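Local structure of aromatic amino acid aminotransferase I (Candida albicans WO-1, 6HNU) at residues V58-T64 with E78-E84; P304-L308 with S336-A340; V178-P182 with K438-S444; F209-T215 with F241-E247. The protein probably transfers the amino group of aromatic amino acids to 2-oxoglutarate, using pyridoxal 5'-phosphate, to give aromatic oxo-acids and glutamate. All coordinates share one frame; numbering follows the deposited sequence.

Contact 1 (V58-T64 with E78-E84); sequences VTADIPT and ENKTTIE
Two donors converge on Asn-79 OD1: the backbone N of Thr-64, 2.9 Å away, and a water that also donates to Thr-64 O. The N-H runs nearly straight to the oxygen (172°) but tilted off the amide plane. With CG opposite the backbone N (chi1 -166°), Asn-79 carries its amide across to residues 58-64, while ND2 bonds to Pro-74 O. In one conformer, Thr-64 OG1 also donates to Glu-78 O.

Ala-60 with Ile-83 and Ile-62 with Thr-81 are antiparallel hydrogen-bonded pairs. In the non-hydrogen-bonded pair between them, Asp-61 and Thr-82 lie alongside each other, and Thr-82 OG1 donates to Asp-61 OD1 at 2.5 Å from above the carboxylate plane. Lys-80 passes its chain across the same aspartate at a slant, CD 3.4 Å from Asp-61 OD2.

The face carrying Ala-60, Ile-62, Thr-81 and Ile-83 is mostly aliphatic: Ile-62 CD1 meets Ile-83 CG2 at 3.9 Å, their side chains crossing at about a right angle. These beta-branched residues suit both an extended backbone and the cover of helix 334-377. Strand 57-62 also pairs with a strand of the second subunit, making this a two-stranded antiparallel ribbon that continues as an intersubunit beta sheet.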
loop_
_atom_site.group_PDB
_atom_site.type_symbol
_atom_site.label_atom_id
_atom_site.label_comp_id
_atom_site.label_asym_id
_atom_site.label_seq_id
_atom_site.Cartn_x
_atom_site.Cartn_y
_atom_site.Cartn_z
ATOM N N VAL B 58 -18.560 3.209 12.164
ATOM C CA VAL B 58 -17.338 2.912 12.959
ATOM C C VAL B 58 -17.206 4.017 14.004
ATOM O O VAL B 58 -17.623 5.209 13.729
ATOM C CB VAL B 58 -16.084 2.790 12.080
ATOM C CG1 VAL B 58 -15.738 4.076 11.365
ATOM C CG2 VAL B 58 -14.907 2.344 12.922
ATOM N N THR B 59 -16.733 3.644 15.188
ATOM C CA THR B 59 -16.477 4.619 16.277
ATOM C C THR B 59 -15.071 4.377 16.801
ATOM O O THR B 59 -14.554 3.276 16.601
ATOM C CB THR B 59 -17.530 4.526 17.391
ATOM O OG1 THR B 59 -17.238 3.369 18.171
ATOM C CG2 THR B 59 -18.940 4.448 16.855
ATOM N N ALA B 60 -14.485 5.393 17.426
ATOM C CA ALA B 60 -13.264 5.259 18.234
ATOM C C ALA B 60 -13.371 6.133 19.486
ATOM O O ALA B 60 -13.991 7.203 19.429
ATOM C CB ALA B 60 -12.054 5.628 17.423
ATOM N N ASP B 61 -12.751 5.680 20.579
ATOM C CA ASP B 61 -12.594 6.476 21.808
ATOM C C ASP B 61 -11.182 7.033 21.793
ATOM O O ASP B 61 -10.241 6.234 21.579
ATOM C CB ASP B 61 -12.869 5.615 23.029
ATOM C CG ASP B 61 -14.326 5.235 23.209
ATOM O OD1 ASP B 61 -15.201 5.701 22.403
ATOM O OD2 ASP B 61 -14.558 4.485 24.173
ATOM N N ILE B 62 -11.058 8.357 21.919
ATOM C CA ILE B 62 -9.779 9.094 21.786
ATOM C C ILE B 62 -9.635 10.063 22.947
ATOM O O ILE B 62 -10.630 10.428 23.573
ATOM C CB ILE B 62 -9.734 9.796 20.417
ATOM C CG1 ILE B 62 -10.662 11.008 20.361
ATOM C CG2 ILE B 62 -10.063 8.756 19.338
ATOM C CD1 ILE B 62 -10.713 11.688 18.989
ATOM N N PRO B 63 -8.398 10.490 23.265
ATOM C CA PRO B 63 -8.191 11.482 24.326
ATOM C C PRO B 63 -8.640 12.890 23.919
ATOM O O PRO B 63 -8.911 13.100 22.711
ATOM C CB PRO B 63 -6.684 11.376 24.624
ATOM C CG PRO B 63 -6.081 10.870 23.341
ATOM C CD PRO B 63 -7.128 9.947 22.742
ATOM N N THR B 64 -8.726 13.811 24.902
ATOM C CA THR B 64 -9.330 15.157 24.721
ATOM C C THR B 64 -8.266 16.232 24.889
ATOM O O THR B 64 -7.513 16.237 25.860
ATOM C CB THR B 64 -10.533 15.378 25.650
ATOM O OG1 THR B 64 -10.090 15.203 26.997
ATOM C CG2 THR B 64 -11.657 14.415 25.335
ATOM N N GLU B 78 -13.115 12.403 31.514
ATOM C CA GLU B 78 -13.011 13.707 30.821
ATOM C C GLU B 78 -11.966 13.599 29.695
ATOM O O GLU B 78 -12.051 14.402 28.780
ATOM C CB GLU B 78 -12.766 14.819 31.842
ATOM C CG GLU B 78 -14.046 15.196 32.596
ATOM C CD GLU B 78 -15.245 15.515 31.707
ATOM O OE1 GLU B 78 -15.233 16.577 31.030
ATOM O OE2 GLU B 78 -16.195 14.709 31.684
ATOM N N ASN B 79 -11.046 12.635 29.765
ATOM C CA ASN B 79 -10.014 12.392 28.707
ATOM C C ASN B 79 -10.484 11.294 27.738
ATOM O O ASN B 79 -9.628 10.582 27.172
ATOM C CB ASN B 79 -8.656 12.006 29.310
ATOM C CG ASN B 79 -7.525 12.079 28.301
ATOM O OD1 ASN B 79 -7.543 12.940 27.407
ATOM N ND2 ASN B 79 -6.561 11.175 28.431
ATOM N N LYS B 80 -11.793 11.180 27.492
ATOM C CA LYS B 80 -12.318 10.219 26.487
ATOM C C LYS B 80 -13.460 10.882 25.755
ATOM O O LYS B 80 -14.438 11.266 26.412
ATOM C CB LYS B 80 -12.828 8.910 27.083
ATOM C CG LYS B 80 -13.194 7.847 26.049
ATOM C CD LYS B 80 -13.240 6.436 26.631
ATOM C CE LYS B 80 -14.339 6.211 27.656
ATOM N NZ LYS B 80 -15.608 6.847 27.227
ATOM N N THR B 81 -13.331 11.008 24.443
ATOM C CA THR B 81 -14.483 11.364 23.569
ATOM C C THR B 81 -14.663 10.255 22.524
ATOM O O THR B 81 -13.652 9.635 22.106
ATOM C CB THR B 81 -14.324 12.787 23.024
ATOM O OG1 THR B 81 -15.601 13.231 22.550
ATOM C CG2 THR B 81 -13.306 12.895 21.913
ATOM N N THR B 82 -15.912 9.976 22.159
ATOM C CA THR B 82 -16.254 8.989 21.119
ATOM C C THR B 82 -16.485 9.745 19.810
ATOM O O THR B 82 -17.403 10.581 19.758
ATOM C CB THR B 82 -17.425 8.095 21.552
ATOM O OG1 THR B 82 -17.024 7.440 22.760
ATOM C CG2 THR B 82 -17.837 7.096 20.487
ATOM N N ILE B 83 -15.691 9.440 18.787
ATOM C CA ILE B 83 -15.941 9.924 17.401
ATOM C C ILE B 83 -16.683 8.800 16.665
ATOM O O ILE B 83 -16.389 7.624 16.888
ATOM C CB ILE B 83 -14.635 10.348 16.695
ATOM C CG1 ILE B 83 -13.558 9.269 16.843
ATOM C CG2 ILE B 83 -14.166 11.689 17.236
ATOM C CD1 ILE B 83 -12.334 9.429 15.961
ATOM N N GLU B 84 -17.607 9.189 15.810
ATOM C CA GLU B 84 -18.489 8.297 15.049
ATOM C C GLU B 84 -18.435 8.711 13.584
ATOM O O GLU B 84 -18.557 9.927 13.287
ATOM C CB GLU B 84 -19.917 8.409 15.565
ATOM C CG GLU B 84 -20.068 7.940 16.994
ATOM C CD GLU B 84 -21.522 7.659 17.342
ATOM O OE1 GLU B 84 -22.343 8.535 17.036
ATOM O OE2 GLU B 84 -21.832 6.538 17.851
HETATM O O HOH W 1 -16.812 4.863 24.960
HETATM O O HOH W 2 -7.745 15.660 28.414
#

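Contact 2 (P304-L308 with S336-A340); sequences PGLRL and SEALA. With PLP (pyridoxal-5'-phosphate), chain I.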
loop_
_atom_site.group_PDB
_atom_site.type_symbol
_atom_site.label_atom_id
_atom_site.label_comp_id
_atom_site.label_asym_id
_atom_site.label_seq_id
_atom_site.Cartn_x
_atom_site.Cartn_y
_atom_site.Cartn_z
ATOM N N PRO B 304 1.731 3.630 14.130
ATOM C CA PRO B 304 2.187 3.037 12.870
ATOM C C PRO B 304 1.086 2.343 12.051
ATOM O O PRO B 304 1.141 2.366 10.810
ATOM C CB PRO B 304 3.241 2.011 13.323
ATOM C CG PRO B 304 3.709 2.490 14.681
ATOM C CD PRO B 304 2.504 3.154 15.302
ATOM N N GLY B 305 0.108 1.733 12.730
ATOM C CA GLY B 305 -0.935 0.907 12.088
ATOM C C GLY B 305 -1.924 1.730 11.275
ATOM O O GLY B 305 -2.749 1.125 10.597
ATOM N N LEU B 306 -1.921 3.061 11.376
ATOM C CA LEU B 306 -2.748 3.906 10.476
ATOM C C LEU B 306 -2.377 3.586 9.025
ATOM O O LEU B 306 -3.290 3.601 8.166
ATOM C CB LEU B 306 -2.538 5.395 10.774
ATOM C CG LEU B 306 -3.521 6.012 11.772
ATOM C CD1 LEU B 306 -2.934 7.259 12.413
ATOM C CD2 LEU B 306 -4.864 6.333 11.122
ATOM N N ARG B 307 -1.094 3.381 8.756
ATOM C CA ARG B 307 -0.667 3.163 7.348
ATOM C C ARG B 307 -1.220 4.349 6.541
ATOM O O ARG B 307 -1.912 4.155 5.582
ATOM C CB ARG B 307 -1.154 1.817 6.817
ATOM C CG ARG B 307 -0.416 0.602 7.360
ATOM C CD ARG B 307 1.074 0.645 7.095
ATOM N NE ARG B 307 1.780 1.284 8.182
ATOM C CZ ARG B 307 2.934 1.909 8.100
ATOM N NH1 ARG B 307 3.450 2.437 9.186
ATOM N NH2 ARG B 307 3.554 2.045 6.940
ATOM N N LEU B 308 -0.870 5.550 6.977
ATOM C CA LEU B 308 -1.378 6.798 6.393
ATOM C C LEU B 308 -0.304 7.860 6.539
ATOM O O LEU B 308 0.202 8.113 7.655
ATOM C CB LEU B 308 -2.649 7.239 7.116
ATOM C CG LEU B 308 -3.380 8.445 6.534
ATOM C CD1 LEU B 308 -3.820 8.223 5.088
ATOM C CD2 LEU B 308 -4.609 8.762 7.390
ATOM N N SER B 336 -8.720 3.902 7.987
ATOM C CA SER B 336 -7.639 4.782 8.518
ATOM C C SER B 336 -7.963 6.251 8.173
ATOM O O SER B 336 -7.832 7.153 9.033
ATOM C CB SER B 336 -6.279 4.380 7.957
ATOM O OG SER B 336 -5.882 3.140 8.496
ATOM N N GLU B 337 -8.347 6.526 6.934
ATOM C CA GLU B 337 -8.431 7.941 6.483
ATOM C C GLU B 337 -9.667 8.599 7.111
ATOM O O GLU B 337 -9.607 9.795 7.472
ATOM C CB GLU B 337 -8.459 8.000 4.961
ATOM C CG GLU B 337 -7.894 9.289 4.449
ATOM C CD GLU B 337 -7.773 9.382 2.941
ATOM O OE1 GLU B 337 -7.543 8.351 2.294
ATOM O OE2 GLU B 337 -7.937 10.497 2.442
ATOM N N ALA B 338 -10.769 7.848 7.207
ATOM C CA ALA B 338 -12.024 8.344 7.822
ATOM C C ALA B 338 -11.808 8.551 9.329
ATOM O O ALA B 338 -12.231 9.619 9.851
ATOM C CB ALA B 338 -13.161 7.398 7.548
ATOM N N LEU B 339 -11.124 7.612 9.999
ATOM C CA LEU B 339 -10.883 7.734 11.455
ATOM C C LEU B 339 -9.865 8.839 11.695
ATOM O O LEU B 339 -10.062 9.567 12.636
ATOM C CB LEU B 339 -10.433 6.402 12.047
ATOM C CG LEU B 339 -11.535 5.361 12.270
ATOM C CD1 LEU B 339 -10.931 4.022 12.710
ATOM C CD2 LEU B 339 -12.546 5.854 13.306
ATOM N N ALA B 340 -8.818 9.006 10.867
ATOM C CA ALA B 340 -7.798 10.077 11.054
ATOM C C ALA B 340 -8.472 11.437 10.866
ATOM O O ALA B 340 -8.293 12.353 11.667
ATOM C CB ALA B 340 -6.626 9.888 10.092
HETATM N N1 PLP I . 11.540 6.445 7.108
HETATM C C2 PLP I . 12.450 6.389 8.084
HETATM C C2A PLP I . 13.753 7.078 7.886
HETATM C C3 PLP I . 12.201 5.698 9.268
HETATM O O3 PLP I . 13.202 5.622 10.197
HETATM C C4 PLP I . 10.967 5.032 9.421
HETATM C C4A PLP I . 10.697 4.275 10.641
HETATM C C5 PLP I . 10.009 5.134 8.403
HETATM C C6 PLP I . 10.352 5.822 7.267
HETATM C C5A PLP I . 8.699 4.388 8.468
HETATM O O4P PLP I . 7.590 5.254 8.103
HETATM P P PLP I . 6.129 4.771 7.942
HETATM O O1P PLP I . 5.419 6.087 7.720
HETATM O O2P PLP I . 5.748 4.050 9.266
HETATM O O3P PLP I . 6.080 3.826 6.744
#
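Ser-336 OG donates to Leu-306 O at 2.7 Å, tying the helix to the short 3-10 turn. Its chi1 of -70° sets the hydroxyl opposite its own carbonyl carbon, facing the turn, and the same OG is also hydrogen-bonded to Ser-333 OG of the second subunit. A serine is small enough to let CB come close to the backbone carbonyl it serves.

Leu-308 places CG opposite the backbone N (chi1 -174°), which sends CD2 to Ala-340 CB at 3.6 Å; in one conformer, Leu-306 CD2 approaches the same methyl. The single methyl of alanine, one helical turn after Ser-336, lets both leucines approach the helix.

Between the leucines, Arg-307 has a left-handed backbone, and its side chain leads away from the helix. Bent at chi2 and chi3, it curls back side-on, so that NE and NH1 both donate to Pro-304 O, at 2.9 and 2.8 Å, with Arg-307 N as a third donor. The outer edge turns to the cofactor: NH1 meets PLP O2P at 2.8 Å (168°) and NH2 meets PLP O3P at 3.1 Å. The guanidinium is thus fixed in rotation, and its positive charge probably offsets the negative charge of the phosphate.

Contact 3 (V178-P182 with K438-S444); sequences VNTVP and KAEGQSS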
loop_
_atom_site.group_PDB
_atom_site.type_symbol
_atom_site.label_atom_id
_atom_site.label_comp_id
_atom_site.label_asym_id
_atom_site.label_seq_id
_atom_site.Cartn_x
_atom_site.Cartn_y
_atom_site.Cartn_z
ATOM N N VAL B 178 19.125 1.021 -7.984
ATOM C CA VAL B 178 19.542 2.439 -7.845
ATOM C C VAL B 178 20.742 2.490 -6.915
ATOM O O VAL B 178 20.633 1.978 -5.790
ATOM C CB VAL B 178 18.374 3.315 -7.380
ATOM C CG1 VAL B 178 18.808 4.762 -7.210
ATOM C CG2 VAL B 178 17.215 3.162 -8.358
ATOM N N ASN B 179 21.845 3.041 -7.426
ATOM C CA ASN B 179 23.111 3.251 -6.672
ATOM C C ASN B 179 22.885 4.274 -5.543
ATOM O O ASN B 179 22.336 5.371 -5.804
ATOM C CB ASN B 179 24.219 3.688 -7.629
ATOM C CG ASN B 179 24.449 2.665 -8.721
ATOM O OD1 ASN B 179 24.285 2.963 -9.914
ATOM N ND2 ASN B 179 24.810 1.471 -8.330
ATOM N N THR B 180 23.290 3.920 -4.322
ATOM C CA THR B 180 23.252 4.822 -3.137
ATOM C C THR B 180 24.665 5.273 -2.792
ATOM O O THR B 180 25.362 4.519 -2.041
ATOM C CB THR B 180 22.549 4.104 -1.991
ATOM O OG1 THR B 180 23.290 2.934 -1.640
ATOM C CG2 THR B 180 21.159 3.684 -2.407
ATOM N N VAL B 181 25.051 6.447 -3.281
ATOM C CA VAL B 181 26.386 7.039 -2.991
ATOM C C VAL B 181 26.302 7.757 -1.653
ATOM O O VAL B 181 25.479 8.660 -1.507
ATOM C CB VAL B 181 26.854 7.947 -4.130
ATOM C CG1 VAL B 181 28.054 8.788 -3.744
ATOM C CG2 VAL B 181 27.177 7.108 -5.357
ATOM N N PRO B 182 27.169 7.381 -0.683
ATOM C CA PRO B 182 27.105 7.922 0.673
ATOM C C PRO B 182 27.737 9.323 0.748
ATOM O O PRO B 182 28.742 9.639 0.048
ATOM C CB PRO B 182 27.854 6.886 1.498
ATOM C CG PRO B 182 28.881 6.345 0.542
ATOM C CD PRO B 182 28.209 6.341 -0.817
ATOM N N LYS B 438 25.666 1.467 7.657
ATOM C CA LYS B 438 26.562 2.103 6.673
ATOM C C LYS B 438 26.004 1.913 5.256
ATOM O O LYS B 438 25.783 0.780 4.907
ATOM C CB LYS B 438 27.965 1.490 6.768
ATOM C CG LYS B 438 28.999 2.167 5.881
ATOM C CD LYS B 438 29.462 3.496 6.430
ATOM C CE LYS B 438 29.572 4.585 5.392
ATOM N NZ LYS B 438 30.248 4.127 4.156
ATOM N N ALA B 439 25.940 2.965 4.439
ATOM C CA ALA B 439 25.470 2.916 3.051
ATOM C C ALA B 439 26.697 2.728 2.164
ATOM O O ALA B 439 27.729 3.384 2.422
ATOM C CB ALA B 439 24.713 4.161 2.676
ATOM N N GLU B 440 26.580 1.898 1.152
ATOM C CA GLU B 440 27.650 1.692 0.145
ATOM C C GLU B 440 27.072 1.820 -1.261
ATOM O O GLU B 440 25.954 1.430 -1.468
ATOM C CB GLU B 440 28.314 0.339 0.367
ATOM C CG GLU B 440 28.973 0.242 1.719
ATOM C CD GLU B 440 30.217 1.099 1.945
ATOM O OE1 GLU B 440 30.511 2.021 1.130
ATOM O OE2 GLU B 440 30.891 0.853 2.967
ATOM N N GLY B 441 27.834 2.398 -2.179
ATOM C CA GLY B 441 27.410 2.509 -3.573
ATOM C C GLY B 441 28.403 3.280 -4.393
ATOM O O GLY B 441 29.168 4.100 -3.859
ATOM N N GLN B 442 28.378 3.024 -5.684
ATOM C CA GLN B 442 29.219 3.715 -6.664
ATOM C C GLN B 442 28.303 4.133 -7.795
ATOM O O GLN B 442 27.419 3.348 -8.177
ATOM C CB GLN B 442 30.333 2.803 -7.190
ATOM C CG GLN B 442 31.439 2.483 -6.193
ATOM C CD GLN B 442 32.359 1.468 -6.826
ATOM O OE1 GLN B 442 32.069 0.273 -6.853
ATOM N NE2 GLN B 442 33.446 1.950 -7.400
ATOM N N SER B 443 28.503 5.327 -8.313
ATOM C CA SER B 443 27.829 5.772 -9.550
ATOM C C SER B 443 28.358 4.925 -10.712
ATOM O O SER B 443 29.330 4.158 -10.519
ATOM C CB SER B 443 28.024 7.208 -9.781
ATOM O OG SER B 443 29.398 7.548 -9.730
ATOM N N SER B 444 27.676 5.033 -11.843
ATOM C CA SER B 444 28.041 4.393 -13.123
ATOM C C SER B 444 28.162 5.483 -14.176
ATOM O O SER B 444 27.163 6.016 -14.644
ATOM C CB SER B 444 27.035 3.342 -13.510
ATOM O OG SER B 444 27.371 2.806 -14.770
HETATM O O HOH W 3 24.482 1.291 -3.956
#
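Water supplies the clearest polar link between the segments: one molecule accepts from Thr-180 N at 2.9 Å and donates to Glu-440 O, also at 2.9 Å. No direct hydrogen bond across the contact is clear. A weaker polar touch comes from Gly-441, whose CA lies 3.3 Å from Thr-180 O with a bent C-H...O angle of 128°. With hydrogens alone on its CA, the glycine can press against that carbonyl.

Strand 179-186 lies near one end of the mixed sheet in the large domain of this fold type I aminotransferase, bonded along its backbone to strand 158-162. Residues 438-444 belong to the long connection between strands 429-433 and 459-465 of the separate four-stranded antiparallel sheet. The contact therefore lays a loop from one sheet against a strand of another, and a backbone hydrogen bond between Ala-439 and Glu-163 adds to the attachment.

Van der Waals contacts are modest. Pro-182 brings CB to 3.6 Å from Ala-439 O and, as the one apolar pair, to 4.3 Å from Ala-439 CB; its ring offers a carbon surface to the loop. Val-181 puts CG2 beside the loop backbone, 3.7 Å from Ser-443 N.

Within the loop, Lys-438, bent at chi2 (76°), donates from NZ to Ala-439 O at 3.1 Å and also forms a salt bridge with Glu-440 OE2.

Contact 4 (F209-T215 with F241-E247); sequences FLYTICT and FLIIEDE. With PLP (pyridoxal-5'-phosphate), chain I.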
loop_
_atom_site.group_PDB
_atom_site.type_symbol
_atom_site.label_atom_id
_atom_site.label_comp_id
_atom_site.label_asym_id
_atom_site.label_seq_id
_atom_site.Cartn_x
_atom_site.Cartn_y
_atom_site.Cartn_z
ATOM N N PHE B 209 18.715 12.835 -6.860
ATOM C CA PHE B 209 18.340 13.537 -5.622
ATOM C C PHE B 209 19.234 13.118 -4.458
ATOM O O PHE B 209 20.008 12.120 -4.513
ATOM C CB PHE B 209 16.851 13.280 -5.346
ATOM C CG PHE B 209 16.421 11.856 -5.109
ATOM C CD1 PHE B 209 16.753 11.176 -3.939
ATOM C CD2 PHE B 209 15.583 11.225 -6.006
ATOM C CE1 PHE B 209 16.334 9.879 -3.729
ATOM C CE2 PHE B 209 15.130 9.936 -5.774
ATOM C CZ PHE B 209 15.496 9.266 -4.626
ATOM N N LEU B 210 19.037 13.850 -3.371
ATOM C CA LEU B 210 19.581 13.532 -2.038
ATOM C C LEU B 210 18.433 13.081 -1.145
ATOM O O LEU B 210 17.395 13.757 -1.131
ATOM C CB LEU B 210 20.295 14.759 -1.455
ATOM C CG LEU B 210 20.561 14.684 0.051
ATOM C CD1 LEU B 210 21.627 13.667 0.382
ATOM C CD2 LEU B 210 20.952 16.045 0.604
ATOM N N TYR B 211 18.618 11.935 -0.499
ATOM C CA TYR B 211 17.675 11.331 0.466
ATOM C C TYR B 211 18.210 11.674 1.850
ATOM O O TYR B 211 19.307 11.244 2.166
ATOM C CB TYR B 211 17.561 9.811 0.229
ATOM C CG TYR B 211 16.833 9.046 1.308
ATOM C CD1 TYR B 211 15.468 9.195 1.493
ATOM C CD2 TYR B 211 17.508 8.199 2.170
ATOM C CE1 TYR B 211 14.791 8.544 2.503
ATOM C CE2 TYR B 211 16.858 7.522 3.190
ATOM C CZ TYR B 211 15.494 7.711 3.364
ATOM O OH TYR B 211 14.860 7.060 4.368
ATOM N N THR B 212 17.442 12.410 2.650
ATOM C CA THR B 212 17.852 12.879 3.979
ATOM C C THR B 212 16.750 12.619 4.995
ATOM O O THR B 212 15.602 13.036 4.796
ATOM C CB THR B 212 18.344 14.338 3.933
ATOM O OG1 THR B 212 18.715 14.711 5.249
ATOM C CG2 THR B 212 17.329 15.344 3.434
ATOM N N ILE B 213 17.128 12.018 6.107
ATOM C CA ILE B 213 16.248 11.977 7.305
ATOM C C ILE B 213 16.749 13.094 8.205
ATOM O O ILE B 213 17.510 12.816 9.154
ATOM C CB ILE B 213 16.315 10.581 7.944
ATOM C CG1 ILE B 213 16.157 9.475 6.901
ATOM C CG2 ILE B 213 15.292 10.463 9.051
ATOM C CD1 ILE B 213 16.717 8.126 7.306
ATOM N N CYS B 214 16.363 14.341 7.917
ATOM C CA CYS B 214 17.171 15.472 8.369
ATOM C C CYS B 214 16.850 15.818 9.828
ATOM O O CYS B 214 17.669 16.500 10.419
ATOM C CB CYS B 214 17.056 16.639 7.412
ATOM S SG CYS B 214 15.369 17.060 6.942
ATOM N N THR B 215 15.711 15.383 10.367
ATOM C CA THR B 215 15.295 15.619 11.771
ATOM C C THR B 215 15.268 14.304 12.553
ATOM O O THR B 215 14.424 13.436 12.258
ATOM C CB THR B 215 13.946 16.342 11.848
ATOM O OG1 THR B 215 13.986 17.430 10.918
ATOM C CG2 THR B 215 13.662 16.857 13.240
ATOM N N PHE B 241 19.489 18.900 -8.474
ATOM C CA PHE B 241 18.958 17.597 -8.030
ATOM C C PHE B 241 17.862 17.911 -7.005
ATOM O O PHE B 241 17.840 19.041 -6.467
ATOM C CB PHE B 241 20.055 16.633 -7.554
ATOM C CG PHE B 241 20.916 17.110 -6.407
ATOM C CD1 PHE B 241 20.459 17.065 -5.094
ATOM C CD2 PHE B 241 22.197 17.579 -6.633
ATOM C CE1 PHE B 241 21.247 17.555 -4.065
ATOM C CE2 PHE B 241 23.002 18.020 -5.595
ATOM C CZ PHE B 241 22.528 17.993 -4.312
ATOM N N LEU B 242 16.958 16.963 -6.775
ATOM C CA LEU B 242 15.874 17.134 -5.772
ATOM C C LEU B 242 16.384 16.813 -4.373
ATOM O O LEU B 242 17.403 16.130 -4.195
ATOM C CB LEU B 242 14.687 16.223 -6.105
ATOM C CG LEU B 242 14.163 16.305 -7.532
ATOM C CD1 LEU B 242 13.265 15.142 -7.838
ATOM C CD2 LEU B 242 13.458 17.607 -7.774
ATOM N N ILE B 243 15.625 17.227 -3.371
ATOM C CA ILE B 243 15.889 16.770 -1.988
ATOM C C ILE B 243 14.645 16.024 -1.547
ATOM O O ILE B 243 13.540 16.606 -1.631
ATOM C CB ILE B 243 16.245 17.929 -1.034
ATOM C CG1 ILE B 243 17.585 18.578 -1.373
ATOM C CG2 ILE B 243 16.185 17.472 0.417
ATOM C CD1 ILE B 243 17.810 19.899 -0.670
ATOM N N ILE B 244 14.841 14.793 -1.094
ATOM C CA ILE B 244 13.739 13.984 -0.556
ATOM C C ILE B 244 13.976 13.971 0.942
ATOM O O ILE B 244 14.956 13.346 1.376
ATOM C CB ILE B 244 13.715 12.567 -1.173
ATOM C CG1 ILE B 244 13.826 12.538 -2.700
ATOM C CG2 ILE B 244 12.526 11.788 -0.643
ATOM C CD1 ILE B 244 12.762 13.322 -3.487
ATOM N N GLU B 245 13.080 14.611 1.674
ATOM C CA GLU B 245 13.185 14.748 3.137
ATOM C C GLU B 245 12.154 13.759 3.686
ATOM O O GLU B 245 10.932 13.980 3.621
ATOM C CB GLU B 245 13.146 16.197 3.676
ATOM C CG GLU B 245 11.836 16.971 3.540
ATOM C CD GLU B 245 11.815 18.360 4.168
ATOM O OE1 GLU B 245 12.727 18.667 4.988
ATOM O OE2 GLU B 245 10.793 19.117 3.944
ATOM N N ASP B 246 12.682 12.668 4.202
ATOM C CA ASP B 246 11.901 11.588 4.811
ATOM C C ASP B 246 11.831 11.907 6.294
ATOM O O ASP B 246 12.812 11.703 7.016
ATOM C CB ASP B 246 12.508 10.239 4.461
ATOM C CG ASP B 246 11.821 9.066 5.088
ATOM O OD1 ASP B 246 10.702 9.249 5.694
ATOM O OD2 ASP B 246 12.410 7.962 4.967
ATOM N N GLU B 247 10.689 12.413 6.730
ATOM C CA GLU B 247 10.630 13.192 7.981
ATOM C C GLU B 247 9.565 12.629 8.907
ATOM O O GLU B 247 8.781 13.392 9.474
ATOM C CB GLU B 247 10.423 14.643 7.562
ATOM C CG GLU B 247 11.717 15.305 7.164
ATOM C CD GLU B 247 12.575 15.554 8.403
ATOM O OE1 GLU B 247 12.526 16.690 8.920
ATOM O OE2 GLU B 247 13.315 14.623 8.833
HETATM N N1 PLP I . 11.540 6.445 7.108
HETATM C C2 PLP I . 12.450 6.389 8.084
HETATM C C2A PLP I . 13.753 7.078 7.886
HETATM C C3 PLP I . 12.201 5.698 9.268
HETATM O O3 PLP I . 13.202 5.622 10.197
HETATM C C4 PLP I . 10.967 5.032 9.421
HETATM C C4A PLP I . 10.697 4.275 10.641
HETATM C C5 PLP I . 10.009 5.134 8.403
HETATM C C6 PLP I . 10.352 5.822 7.267
HETATM C C5A PLP I . 8.699 4.388 8.468
HETATM O O4P PLP I . 7.590 5.254 8.103
HETATM P P PLP I . 6.129 4.771 7.942
HETATM O O1P PLP I . 5.419 6.087 7.720
HETATM O O2P PLP I . 5.748 4.050 9.266
HETATM O O3P PLP I . 6.080 3.826 6.744
HETATM O O HOH W 4 12.439 12.791 10.595
#
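One face of the Phe-209 ring is covered by Ile-244 CG1, 3.6 Å from the ring centroid and 18° off the normal, a CH-pi contact; Tyr-211 N lies at the ring's edge, in its plane. Phe-209 also packs on Thr-148 and Phe-152 of helix 141-152. The Tyr-211 ring has Asp-246 OD2 at its edge, in plane, and meets the ring of Trp-145. Its OH donates to Asp-246 OD2 at 2.7 Å, OD2 accepting through its anti lone pair, while ring and carboxylate planes stand 42° apart.

That bond helps position an oxygen, Asp-246 OD2, which lies 2.8 Å from PLP N1. An aspartate facing the pyridine nitrogen from a central strand is a hallmark of fold type I PLP enzymes. Ile-213 adds an apolar touch, CD1 reaching the cofactor methyl C2A.

Strands 209-212 and 242-246 run parallel, joined by helix 226-239 into a beta-alpha-beta unit. The ladder zigzags: Leu-210 N to Leu-242 O, Ile-244 N to Leu-210 O, Thr-212 N to Ile-244 O and Asp-246 N to Thr-212 O. Branched aliphatic and aromatic residues suit this wholly buried place.

Farther along, Glu-247 folds over at chi2 (-72°) and presents both carboxylate oxygens to Thr-215: Glu-247 OE1 accepts from Thr-215 OG1 at 2.6 Å through its syn lone pair, and OE2 from Thr-215 N at 2.9 Å; Arg-229 is a second partner of Thr-215 OG1. A water donates to Glu-247 OE2 and to Thr-215 O. Buried Glu-245 forms a salt bridge with Arg-294.

Overall arrangement
Contacts 2 and 4 are buried and reach the same cofactor from two ends: contact 2 binds its phosphate, contact 4 its pyridine ring, their centres about 24 Å apart. Contacts 1 and 3 are partly buried, about 47 Å apart between centres and on opposite sides of the chain's centre; both use waters to bridge the segments, contact 3 in place of a clear direct bond. Helix 334-377 serves contact 2 and underlies contact 1, where Leu-339 packs on Val-58, Ala-60 and Ile-83; both contacts also touch the second subunit. Contacts 3 and 4 share the large mixed sheet, one near its margin and mostly polar, the other central and rich in aliphatic and aromatic groups.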